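Local coordinates for protein tryptophan halogenase superfamily (Brevundimonas sp. BAL3, PDB 6FRL) that acts as a flavin-dependent halogenase of the tryptophan halogenase superfamily that prefers bromination over chlorination, at residues B[120-125]-B[467-472]; B[112-117]-B[463-468]; B[220-223]-B[229-232]; B[203-208]-B[214-219]. One frame throughout, in Å; residues are numbered along the deposited sequence.

Contact 1: residues B[120-125]-B[467-472]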
loop_
_atom_site.group_PDB
_atom_site.type_symbol
_atom_site.label_atom_id
_atom_site.label_comp_id
_atom_site.label_asym_id
_atom_site.label_seq_id
_atom_site.Cartn_x
_atom_site.Cartn_y
_atom_site.Cartn_z
ATOM N N TRP B 120 2.698 7.445 -24.154
ATOM C CA TRP B 120 1.944 8.613 -24.609
ATOM C C TRP B 120 2.828 9.856 -24.709
ATOM O O TRP B 120 2.714 10.633 -25.665
ATOM C CB TRP B 120 0.762 8.906 -23.687
ATOM C CG TRP B 120 -0.065 10.070 -24.130
ATOM C CD1 TRP B 120 -1.000 10.088 -25.126
ATOM C CD2 TRP B 120 -0.004 11.394 -23.614
ATOM N NE1 TRP B 120 -1.545 11.349 -25.249
ATOM C CE2 TRP B 120 -0.948 12.171 -24.331
ATOM C CE3 TRP B 120 0.747 12.000 -22.608
ATOM C CZ2 TRP B 120 -1.152 13.545 -24.077
ATOM C CZ3 TRP B 120 0.554 13.371 -22.353
ATOM C CH2 TRP B 120 -0.393 14.123 -23.087
ATOM N N LEU B 121 3.701 10.062 -23.733
ATOM C CA LEU B 121 4.626 11.199 -23.801
ATOM C C LEU B 121 5.634 11.123 -24.954
ATOM O O LEU B 121 5.867 12.131 -25.616
ATOM C CB LEU B 121 5.358 11.414 -22.473
ATOM C CG LEU B 121 4.447 12.006 -21.399
ATOM C CD1 LEU B 121 4.954 11.715 -19.993
ATOM C CD2 LEU B 121 4.285 13.502 -21.648
ATOM N N LYS B 122 6.219 9.951 -25.187
ATOM C CA LYS B 122 7.098 9.740 -26.342
ATOM C C LYS B 122 6.418 10.174 -27.636
ATOM O O LYS B 122 6.970 10.959 -28.415
ATOM C CB LYS B 122 7.538 8.269 -26.480
ATOM C CG LYS B 122 8.246 8.002 -27.809
ATOM C CD LYS B 122 8.846 6.586 -27.835
ATOM C CE LYS B 122 9.655 6.333 -29.080
ATOM N NZ LYS B 122 10.699 7.390 -29.205
ATOM N N GLN B 123 5.210 9.675 -27.851
ATOM C CA GLN B 123 4.451 9.997 -29.072
ATOM C C GLN B 123 4.086 11.472 -29.117
ATOM O O GLN B 123 4.130 12.105 -30.166
ATOM C CB GLN B 123 3.206 9.111 -29.202
ATOM C CG GLN B 123 2.616 9.021 -30.612
ATOM C CD GLN B 123 3.546 8.364 -31.644
ATOM O OE1 GLN B 123 4.379 7.504 -31.332
ATOM N NE2 GLN B 123 3.418 8.805 -32.880
ATOM N N ARG B 124 3.746 12.030 -27.970
ATOM C CA ARG B 124 3.468 13.455 -27.891
ATOM C C ARG B 124 4.695 14.276 -28.282
ATOM O O ARG B 124 4.550 15.338 -28.869
ATOM C CB ARG B 124 2.997 13.841 -26.483
ATOM C CG ARG B 124 2.674 15.300 -26.336
ATOM C CD ARG B 124 2.255 15.623 -24.925
ATOM N NE ARG B 124 1.843 17.027 -24.814
ATOM C CZ ARG B 124 2.617 18.030 -24.399
ATOM N NH1 ARG B 124 3.856 17.824 -23.919
ATOM N NH2 ARG B 124 2.106 19.250 -24.377
ATOM N N ARG B 125 5.882 13.777 -27.934
ATOM C CA ARG B 125 7.150 14.429 -28.266
ATOM C C ARG B 125 7.321 14.454 -29.794
ATOM O O ARG B 125 7.704 15.476 -30.362
ATOM C CB ARG B 125 8.307 13.685 -27.577
ATOM C CG ARG B 125 9.654 14.370 -27.535
ATOM C CD ARG B 125 10.776 13.390 -27.190
ATOM N NE ARG B 125 10.841 13.139 -25.744
ATOM C CZ ARG B 125 11.398 13.960 -24.843
ATOM N NH1 ARG B 125 11.931 15.136 -25.198
ATOM N NH2 ARG B 125 11.406 13.611 -23.556
ATOM N N ALA B 467 13.309 3.053 -21.493
ATOM C CA ALA B 467 13.037 1.725 -22.085
ATOM C C ALA B 467 11.970 1.817 -23.191
ATOM O O ALA B 467 11.872 0.947 -24.060
ATOM C CB ALA B 467 12.624 0.740 -21.000
ATOM N N VAL B 468 11.202 2.898 -23.121
ATOM C CA VAL B 468 10.132 3.228 -24.052
ATOM C C VAL B 468 10.644 3.663 -25.415
ATOM O O VAL B 468 10.005 3.378 -26.404
ATOM C CB VAL B 468 9.236 4.340 -23.439
ATOM C CG1 VAL B 468 8.244 4.909 -24.429
ATOM C CG2 VAL B 468 8.493 3.797 -22.226
ATOM N N ASP B 469 11.780 4.367 -25.469
ATOM C CA ASP B 469 12.423 4.793 -26.751
ATOM C C ASP B 469 13.011 3.637 -27.585
ATOM O O ASP B 469 13.388 3.848 -28.724
ATOM C CB ASP B 469 13.508 5.829 -26.493
ATOM C CG ASP B 469 12.952 7.132 -25.924
ATOM O OD1 ASP B 469 11.953 7.671 -26.441
ATOM O OD2 ASP B 469 13.539 7.641 -24.949
ATOM N N ALA B 470 13.087 2.430 -27.016
ATOM C CA ALA B 470 13.324 1.174 -27.763
ATOM C C ALA B 470 12.239 0.837 -28.833
ATOM O O ALA B 470 12.496 0.083 -29.780
ATOM C CB ALA B 470 13.474 -0.000 -26.784
ATOM N N MET B 471 11.032 1.368 -28.668
ATOM C CA MET B 471 9.893 1.103 -29.560
ATOM C C MET B 471 9.920 1.990 -30.823
ATOM O O MET B 471 10.356 3.149 -30.789
ATOM C CB MET B 471 8.584 1.305 -28.770
ATOM C CG MET B 471 7.326 0.677 -29.348
ATOM S SD MET B 471 6.166 0.137 -28.041
ATOM C CE MET B 471 4.591 0.726 -28.662
ATOM N N ASP B 472 9.458 1.430 -31.940
ATOM C CA ASP B 472 9.479 2.124 -33.230
ATOM C C ASP B 472 8.336 3.176 -33.301
ATOM O O ASP B 472 7.192 2.829 -33.031
ATOM C CB ASP B 472 9.331 1.069 -34.347
ATOM C CG ASP B 472 9.448 1.655 -35.751
ATOM O OD1 ASP B 472 10.561 2.105 -36.103
ATOM O OD2 ASP B 472 8.426 1.648 -36.485
#
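Lys122 reaches out from helix 116-125 to Asp469, joining that helix to the irregular connection between helix 447-456 and helix 473-492. This is a helix-to-loop contact toward the edge of the subunit, beside the second copy, carried on the helix side by a single lysine; the nearest CA atoms, those of Lys122 and Asp469, are 7.3 Å apart.

The ionic component is one salt bridge, with Lys122 NZ 3.0 Å from Asp469 OD1. The ammonium meets that oxygen on its anti side, 16° out of the carboxylate plane. OD1 probably also accepts from His464 NE2, while OD2 pairs with Arg10 of the second subunit, so the carboxylate links the helix, its own loop and the dimer partner. Such basic surroundings would be expected to favour its ionised form.

The apolar component lies along the lysine stem. Three nearly straight torsions carry the chain across the loop, and the bend comes only at the last one, chi4 55°, which swings NZ round to the carboxylate. Val468 packs beside this stem, its CG1 3.8 Å from Lys122 CD and 4.0 Å from Lys122 CB. Leu476 of helix 473-492 touches both Lys122 and Met471.

Two loop carbonyls also line the lysine methylenes: Val468 O lies 3.7 Å from Lys122 CD, and Met471 O approaches Lys122 CE equally closely, at 3.7 Å.

Contact 2: residues B[112-117]-B[463-468]; sequences KGIGFH and HHDPAV
Ile114 meets Asp465, Ala467 and Val468 with different branches of one side chain, and it accounts for about half of the 153 Å² buried here. CG1 holds the position beside the backbone N (chi1 -64°) and CG2 the one beside the carbonyl carbon, which divides the work. The longer branch runs on to CD1, 3.8 Å from Ala467 CB, while the short methyl CG2 lies 3.7 Å from Val468 CG2. Val468 thus uses here the methyl that its contact with Lys122 does not need.

Asp465 comes next. Its carboxylate crosses the isoleucine with OD2 4.0 Å from Ile114 CG1, an approach of oxygen to methylene without a polar bond. The same oxygen has a long, weak ion pair with Arg434.

The other carboxylate oxygen shapes its own segment. Ala467 N donates to Asp465 OD1 over 3.2 Å at an N-H...O angle of 169°, closing an Asx turn, and Val468 N bonds to Asp465 O, so the four residues from Asp465 to Val468 also form a type I beta turn. Together the Asx turn and the beta turn present Ala467 CB and Val468 CG2 to Ile114. Tyr119, on the helix that begins just after Ile114, touches both Ile114 and Val468. His33 of the second subunit packs on both Ile114 and Ala467, and Phe369 of that subunit packs on Pro466 within the turn.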
loop_
_atom_site.group_PDB
_atom_site.type_symbol
_atom_site.label_atom_id
_atom_site.label_comp_id
_atom_site.label_asym_id
_atom_site.label_seq_id
_atom_site.Cartn_x
_atom_site.Cartn_y
_atom_site.Cartn_z
ATOM N N LYS B 112 4.823 -4.017 -20.342
ATOM C CA LYS B 112 6.115 -4.459 -19.814
ATOM C C LYS B 112 6.450 -3.864 -18.445
ATOM O O LYS B 112 7.617 -3.601 -18.142
ATOM C CB LYS B 112 7.227 -4.179 -20.850
ATOM C CG LYS B 112 7.061 -5.000 -22.122
ATOM C CD LYS B 112 8.093 -4.664 -23.186
ATOM C CE LYS B 112 7.926 -5.588 -24.389
ATOM N NZ LYS B 112 8.701 -5.105 -25.560
ATOM N N GLY B 113 5.424 -3.653 -17.626
ATOM C CA GLY B 113 5.586 -2.979 -16.315
ATOM C C GLY B 113 5.693 -1.445 -16.339
ATOM O O GLY B 113 5.706 -0.804 -15.270
ATOM N N ILE B 114 5.753 -0.864 -17.547
ATOM C CA ILE B 114 5.920 0.560 -17.736
ATOM C C ILE B 114 4.533 1.172 -17.893
ATOM O O ILE B 114 3.642 0.610 -18.533
ATOM C CB ILE B 114 6.836 0.854 -18.947
ATOM C CG1 ILE B 114 8.243 0.314 -18.657
ATOM C CG2 ILE B 114 6.916 2.351 -19.241
ATOM C CD1 ILE B 114 9.087 0.084 -19.888
ATOM N N GLY B 115 4.354 2.320 -17.268
ATOM C CA GLY B 115 3.085 2.994 -17.246
ATOM C C GLY B 115 2.768 3.571 -18.616
ATOM O O GLY B 115 3.640 4.153 -19.294
ATOM N N PHE B 116 1.499 3.452 -18.991
ATOM C CA PHE B 116 1.049 3.969 -20.267
ATOM C C PHE B 116 1.499 5.400 -20.576
ATOM O O PHE B 116 1.905 5.687 -21.703
ATOM C CB PHE B 116 -0.472 3.911 -20.347
ATOM C CG PHE B 116 -1.014 4.513 -21.609
ATOM C CD1 PHE B 116 -0.867 3.857 -22.810
ATOM C CD2 PHE B 116 -1.672 5.729 -21.580
ATOM C CE1 PHE B 116 -1.350 4.421 -23.966
ATOM C CE2 PHE B 116 -2.171 6.287 -22.728
ATOM C CZ PHE B 116 -1.993 5.643 -23.930
ATOM N N HIS B 117 1.383 6.302 -19.595
ATOM C CA HIS B 117 1.665 7.715 -19.822
ATOM C C HIS B 117 3.061 8.008 -20.436
ATOM O O HIS B 117 3.199 8.990 -21.177
ATOM C CB HIS B 117 1.419 8.537 -18.566
ATOM C CG HIS B 117 2.352 8.245 -17.431
ATOM N ND1 HIS B 117 2.136 7.223 -16.531
ATOM C CD2 HIS B 117 3.470 8.888 -17.010
ATOM C CE1 HIS B 117 3.081 7.244 -15.607
ATOM N NE2 HIS B 117 3.919 8.230 -15.889
ATOM N N HIS B 463 11.880 14.260 -19.234
ATOM C CA HIS B 463 12.069 12.922 -19.807
ATOM C C HIS B 463 11.188 11.828 -19.194
ATOM O O HIS B 463 11.059 11.653 -17.948
ATOM C CB HIS B 463 13.522 12.431 -19.896
ATOM C CG HIS B 463 13.788 11.633 -21.143
ATOM N ND1 HIS B 463 13.687 10.257 -21.199
ATOM C CD2 HIS B 463 14.117 12.035 -22.397
ATOM C CE1 HIS B 463 13.966 9.846 -22.426
ATOM N NE2 HIS B 463 14.221 10.905 -23.173
ATOM N N HIS B 464 10.538 11.116 -20.114
ATOM C CA HIS B 464 9.868 9.814 -19.871
ATOM C C HIS B 464 10.895 8.661 -19.628
ATOM O O HIS B 464 12.110 8.865 -19.690
ATOM C CB HIS B 464 8.892 9.488 -21.039
ATOM C CG HIS B 464 9.545 9.367 -22.388
ATOM N ND1 HIS B 464 9.460 10.347 -23.353
ATOM C CD2 HIS B 464 10.281 8.368 -22.932
ATOM C CE1 HIS B 464 10.129 9.963 -24.428
ATOM N NE2 HIS B 464 10.631 8.762 -24.202
ATOM N N ASP B 465 10.390 7.459 -19.362
ATOM C CA ASP B 465 11.193 6.252 -19.067
ATOM C C ASP B 465 11.939 5.782 -20.345
ATOM O O ASP B 465 11.280 5.495 -21.328
ATOM C CB ASP B 465 10.224 5.170 -18.541
ATOM C CG ASP B 465 10.905 3.922 -18.041
ATOM O OD1 ASP B 465 11.944 3.494 -18.578
ATOM O OD2 ASP B 465 10.359 3.330 -17.087
ATOM N N PRO B 466 13.298 5.676 -20.335
ATOM C CA PRO B 466 14.046 5.408 -21.601
ATOM C C PRO B 466 13.958 3.995 -22.183
ATOM O O PRO B 466 14.503 3.764 -23.259
ATOM C CB PRO B 466 15.499 5.701 -21.240
ATOM C CG PRO B 466 15.564 5.399 -19.788
ATOM C CD PRO B 466 14.213 5.714 -19.178
ATOM N N ALA B 467 13.309 3.053 -21.493
ATOM C CA ALA B 467 13.037 1.725 -22.085
ATOM C C ALA B 467 11.970 1.817 -23.191
ATOM O O ALA B 467 11.872 0.947 -24.060
ATOM C CB ALA B 467 12.624 0.740 -21.000
ATOM N N VAL B 468 11.202 2.898 -23.121
ATOM C CA VAL B 468 10.132 3.228 -24.052
ATOM C C VAL B 468 10.644 3.663 -25.415
ATOM O O VAL B 468 10.005 3.378 -26.404
ATOM C CB VAL B 468 9.236 4.340 -23.439
ATOM C CG1 VAL B 468 8.244 4.909 -24.429
ATOM C CG2 VAL B 468 8.493 3.797 -22.226
#

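Contact 3: residues B[220-223]-B[229-232]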
loop_
_atom_site.group_PDB
_atom_site.type_symbol
_atom_site.label_atom_id
_atom_site.label_comp_id
_atom_site.label_asym_id
_atom_site.label_seq_id
_atom_site.Cartn_x
_atom_site.Cartn_y
_atom_site.Cartn_z
ATOM N N PHE B 220 -19.166 6.832 22.641
ATOM C CA PHE B 220 -19.838 7.936 21.997
ATOM C C PHE B 220 -19.211 8.268 20.641
ATOM O O PHE B 220 -17.971 8.355 20.541
ATOM C CB PHE B 220 -19.781 9.173 22.905
ATOM C CG PHE B 220 -20.694 9.074 24.087
ATOM C CD1 PHE B 220 -20.324 8.326 25.198
ATOM C CD2 PHE B 220 -21.959 9.653 24.052
ATOM C CE1 PHE B 220 -21.196 8.178 26.255
ATOM C CE2 PHE B 220 -22.815 9.521 25.121
ATOM C CZ PHE B 220 -22.439 8.777 26.218
ATOM N N VAL B 221 -20.057 8.464 19.612
ATOM C CA VAL B 221 -19.612 8.967 18.311
ATOM C C VAL B 221 -20.155 10.373 18.130
ATOM O O VAL B 221 -21.361 10.587 18.186
ATOM C CB VAL B 221 -20.075 8.097 17.117
ATOM C CG1 VAL B 221 -19.316 8.501 15.860
ATOM C CG2 VAL B 221 -19.873 6.611 17.383
ATOM N N ASP B 222 -19.270 11.329 17.907
ATOM C CA ASP B 222 -19.681 12.720 17.718
ATOM C C ASP B 222 -19.909 12.934 16.238
ATOM O O ASP B 222 -18.952 12.987 15.466
ATOM C CB ASP B 222 -18.606 13.674 18.259
ATOM C CG ASP B 222 -19.007 15.142 18.203
ATOM O OD1 ASP B 222 -19.927 15.512 17.463
ATOM O OD2 ASP B 222 -18.374 15.948 18.914
ATOM N N CYS B 223 -21.188 13.048 15.867
ATOM C CA CYS B 223 -21.606 13.486 14.540
ATOM C C CYS B 223 -22.386 14.784 14.659
ATOM O O CYS B 223 -23.292 15.068 13.843
ATOM C CB CYS B 223 -22.488 12.420 13.868
ATOM S SG CYS B 223 -21.741 10.778 13.746
ATOM N N LEU B 229 -19.496 18.931 19.636
ATOM C CA LEU B 229 -20.138 19.018 20.962
ATOM C C LEU B 229 -19.454 18.165 22.004
ATOM O O LEU B 229 -19.392 18.547 23.174
ATOM C CB LEU B 229 -21.610 18.562 20.877
ATOM C CG LEU B 229 -22.555 19.118 21.940
ATOM C CD1 LEU B 229 -23.110 20.411 21.365
ATOM C CD2 LEU B 229 -23.697 18.187 22.328
ATOM N N VAL B 230 -18.997 16.982 21.602
ATOM C CA VAL B 230 -18.326 16.093 22.538
ATOM C C VAL B 230 -16.800 16.137 22.372
ATOM O O VAL B 230 -16.085 16.343 23.342
ATOM C CB VAL B 230 -18.838 14.648 22.426
ATOM C CG1 VAL B 230 -18.358 13.802 23.613
ATOM C CG2 VAL B 230 -20.353 14.636 22.367
ATOM N N ILE B 231 -16.303 15.946 21.152
ATOM C CA ILE B 231 -14.853 15.908 20.909
ATOM C C ILE B 231 -14.214 17.261 21.251
ATOM O O ILE B 231 -13.119 17.303 21.808
ATOM C CB ILE B 231 -14.518 15.458 19.441
ATOM C CG1 ILE B 231 -13.057 14.993 19.296
ATOM C CG2 ILE B 231 -14.842 16.538 18.432
ATOM C CD1 ILE B 231 -12.715 13.697 20.012
ATOM N N GLY B 232 -14.924 18.354 20.966
ATOM C CA GLY B 232 -14.385 19.716 21.103
ATOM C C GLY B 232 -14.760 20.423 22.388
ATOM O O GLY B 232 -13.875 20.763 23.152
#
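Asp222 places one carboxylate oxygen, OD2, against the backbone amides of Val230 and Ile231, and the tight part of the contact is built on that atom. Val230 N lies 2.9 Å away and Ile231 N 3.0 Å away, with N-H...O angles of 151° and 168°. The two donors arrive differently: Ile231 N meets the anti lone pair of OD2, whereas Val230 N comes from above the carboxylate plane, 50° out of it. Leu229 N is also near OD2, but its angle is too poor for a bond. Ser224 OG instead accepts from Leu229 N and is hydrogen-bonded to Asp222 OD1, so the second oxygen is held as well.

This is the turn from a parallel strand into a helix: strand 219-222 belongs to the mixed sheet beside strand 13-17, consistent with the Rossmann-type nucleotide-binding fold of the family, and helix 229-234 follows after a short loop. The amides of the helix's first turn would probably favour an ionised Asp222.

Hydrocarbon contact with the carboxylate is modest, at 3.6 Å from Ile231 CG2 to Asp222 OD2. Packing slackens toward Phe220, whose CB comes no closer than 4.9 Å, to Val230 CG1, and whose side chain rests on Val204 and Leu207. On the looser side, the branched tip of partly exposed Leu229 turns from the strand.

Contact 4: residues B[203-208]-B[214-219]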
loop_
_atom_site.group_PDB
_atom_site.type_symbol
_atom_site.label_atom_id
_atom_site.label_comp_id
_atom_site.label_asym_id
_atom_site.label_seq_id
_atom_site.Cartn_x
_atom_site.Cartn_y
_atom_site.Cartn_z
ATOM N N PHE B 203 -13.872 10.462 31.284
ATOM C CA PHE B 203 -14.528 9.860 30.118
ATOM C C PHE B 203 -15.954 10.392 30.067
ATOM O O PHE B 203 -16.444 10.912 31.071
ATOM C CB PHE B 203 -14.536 8.319 30.192
ATOM C CG PHE B 203 -13.275 7.659 29.668
ATOM C CD1 PHE B 203 -12.000 8.157 29.950
ATOM C CD2 PHE B 203 -13.360 6.482 28.945
ATOM C CE1 PHE B 203 -10.845 7.499 29.506
ATOM C CE2 PHE B 203 -12.212 5.827 28.496
ATOM C CZ PHE B 203 -10.952 6.335 28.771
ATOM N N VAL B 204 -16.615 10.299 28.911
ATOM C CA VAL B 204 -18.013 10.744 28.801
ATOM C C VAL B 204 -18.915 9.682 29.479
ATOM O O VAL B 204 -18.816 8.496 29.153
ATOM C CB VAL B 204 -18.442 10.941 27.337
ATOM C CG1 VAL B 204 -19.908 11.336 27.253
ATOM C CG2 VAL B 204 -17.605 12.015 26.670
ATOM N N ARG B 205 -19.735 10.116 30.451
ATOM C CA ARG B 205 -20.687 9.232 31.159
ATOM C C ARG B 205 -22.035 9.211 30.442
ATOM O O ARG B 205 -22.589 8.138 30.174
ATOM C CB ARG B 205 -20.865 9.655 32.640
ATOM C CG ARG B 205 -21.608 8.630 33.540
ATOM C CD ARG B 205 -21.852 9.117 34.986
ATOM N NE ARG B 205 -22.613 10.377 35.023
ATOM C CZ ARG B 205 -23.927 10.517 34.771
ATOM N NH1 ARG B 205 -24.474 11.733 34.785
ATOM N NH2 ARG B 205 -24.692 9.463 34.449
ATOM N N ALA B 206 -22.566 10.387 30.127
ATOM C CA ALA B 206 -23.941 10.466 29.599
ATOM C C ALA B 206 -24.264 11.809 29.024
ATOM O O ALA B 206 -23.590 12.791 29.345
ATOM C CB ALA B 206 -24.945 10.154 30.695
ATOM N N LEU B 207 -25.297 11.849 28.183
ATOM C CA LEU B 207 -25.881 13.112 27.731
ATOM C C LEU B 207 -27.079 13.456 28.610
ATOM O O LEU B 207 -27.849 12.571 28.971
ATOM C CB LEU B 207 -26.379 13.014 26.293
ATOM C CG LEU B 207 -25.483 12.476 25.205
ATOM C CD1 LEU B 207 -26.244 12.455 23.896
ATOM C CD2 LEU B 207 -24.252 13.337 25.067
ATOM N N THR B 208 -27.234 14.739 28.930
ATOM C CA THR B 208 -28.398 15.230 29.657
ATOM C C THR B 208 -29.267 15.993 28.673
ATOM O O THR B 208 -28.833 16.998 28.083
ATOM C CB THR B 208 -28.002 16.118 30.870
ATOM O OG1 THR B 208 -27.368 15.311 31.885
ATOM C CG2 THR B 208 -29.229 16.834 31.486
ATOM N N GLU B 214 -31.335 11.252 31.025
ATOM C CA GLU B 214 -29.955 10.945 30.772
ATOM C C GLU B 214 -29.883 9.842 29.728
ATOM O O GLU B 214 -30.684 8.923 29.770
ATOM C CB GLU B 214 -29.247 10.496 32.057
ATOM C CG GLU B 214 -29.007 11.644 33.057
ATOM C CD GLU B 214 -27.990 11.361 34.128
ATOM O OE1 GLU B 214 -27.595 10.202 34.335
ATOM O OE2 GLU B 214 -27.564 12.334 34.769
ATOM N N VAL B 215 -28.924 9.953 28.798
ATOM C CA VAL B 215 -28.603 8.891 27.838
ATOM C C VAL B 215 -27.165 8.489 28.092
ATOM O O VAL B 215 -26.220 9.244 27.812
ATOM C CB VAL B 215 -28.752 9.353 26.378
ATOM C CG1 VAL B 215 -28.567 8.168 25.436
ATOM C CG2 VAL B 215 -30.104 10.049 26.174
ATOM N N GLU B 216 -27.020 7.305 28.659
ATOM C CA GLU B 216 -25.750 6.738 29.024
ATOM C C GLU B 216 -25.223 5.936 27.868
ATOM O O GLU B 216 -26.017 5.395 27.076
ATOM C CB GLU B 216 -25.915 5.776 30.200
ATOM C CG GLU B 216 -26.473 6.367 31.499
ATOM C CD GLU B 216 -26.589 5.328 32.591
ATOM O OE1 GLU B 216 -27.103 4.217 32.312
ATOM O OE2 GLU B 216 -26.154 5.623 33.721
ATOM N N GLY B 217 -23.892 5.848 27.787
ATOM C CA GLY B 217 -23.215 4.994 26.830
ATOM C C GLY B 217 -21.789 4.679 27.235
ATOM O O GLY B 217 -21.146 5.452 27.927
ATOM N N ASP B 218 -21.295 3.534 26.801
ATOM C CA ASP B 218 -19.880 3.190 26.924
ATOM C C ASP B 218 -18.990 3.862 25.860
ATOM O O ASP B 218 -17.834 4.188 26.154
ATOM C CB ASP B 218 -19.708 1.686 26.825
ATOM C CG ASP B 218 -20.371 0.945 27.964
ATOM O OD1 ASP B 218 -20.671 1.598 29.010
ATOM O OD2 ASP B 218 -20.557 -0.298 27.802
ATOM N N LEU B 219 -19.522 4.003 24.630
ATOM C CA LEU B 219 -18.834 4.577 23.465
ATOM C C LEU B 219 -19.724 5.645 22.831
ATOM O O LEU B 219 -20.875 5.383 22.510
ATOM C CB LEU B 219 -18.470 3.494 22.427
ATOM C CG LEU B 219 -17.804 3.991 21.110
ATOM C CD1 LEU B 219 -16.399 4.476 21.404
ATOM C CD2 LEU B 219 -17.721 2.967 19.965
HETATM O O HOH W 1 -22.264 5.924 31.167
#
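Val204 opens the strand pairing loosely: its carbonyl oxygen is 4.0 Å from Gly217 O, where the hairpin partner is already leaving strand 214-216. Next, Arg205 and Ala206 both face Glu196 of strand 192-197, a classic beta bulge in the middle strand of this three-stranded antiparallel sheet.

From the bulge, Arg205 sends its side chain across to Glu214 on the partner strand. A bend at chi3 (57°) turns the guanidinium so that it grips the carboxylate end-on with two bonds, NH1 to OE2 at 3.1 Å and NH2 to OE1 at 3.0 Å. Both oxygens lie near the guanidinium plane, yet both nitrogens stand above the carboxylate plane, the two planes being 35° apart. Glu216 OE2 adds a more distant opposite charge, 4.2 Å from Arg205 NH2.

Ala206 faces Glu216 as a non-hydrogen-bonded pair and packs close to the neighbouring peptide, with CB 3.3 Å from Val215 O. Leu207 and Val215 form the hydrogen-bonded pair: each amide reaches the other's carbonyl, N to O, over 2.8 Å. Their side chains share a face that rests on Val15, with CB atoms 4.4 Å apart. Thr208 sits across from Glu214 in the last pair, but its OG1 bonds to Glu196 of strand 192-197.

The hairpin thus separates its chemistry by face. Leu207 and Val215 pack hydrocarbon against strand 13-17, and on the outer side the two-bond grip of Arg205 on Glu214 should restrain both long side chains, probably favouring the ionised glutamate.

Two pairs of neighbouring contacts lie on opposite sides of the chain's centre. Contacts 1 and 2 share Ala467 and Val468, engage helix 116-125 or its approach, and border the second subunit; contact 2 is the more buried and apolar, contact 1 the more exposed and ionic. About 49 Å from contact 2, centre to centre, contact 3 is buried in what is probably the Rossmann-type nucleotide-binding fold and relies on one carboxylate oxygen bonded to backbone amides. Contact 4, its partly exposed neighbour, uses strand pairing and an outer salt bridge. These two meet through Phe220 and Val230, which pack on Val204, and no other chain touches either.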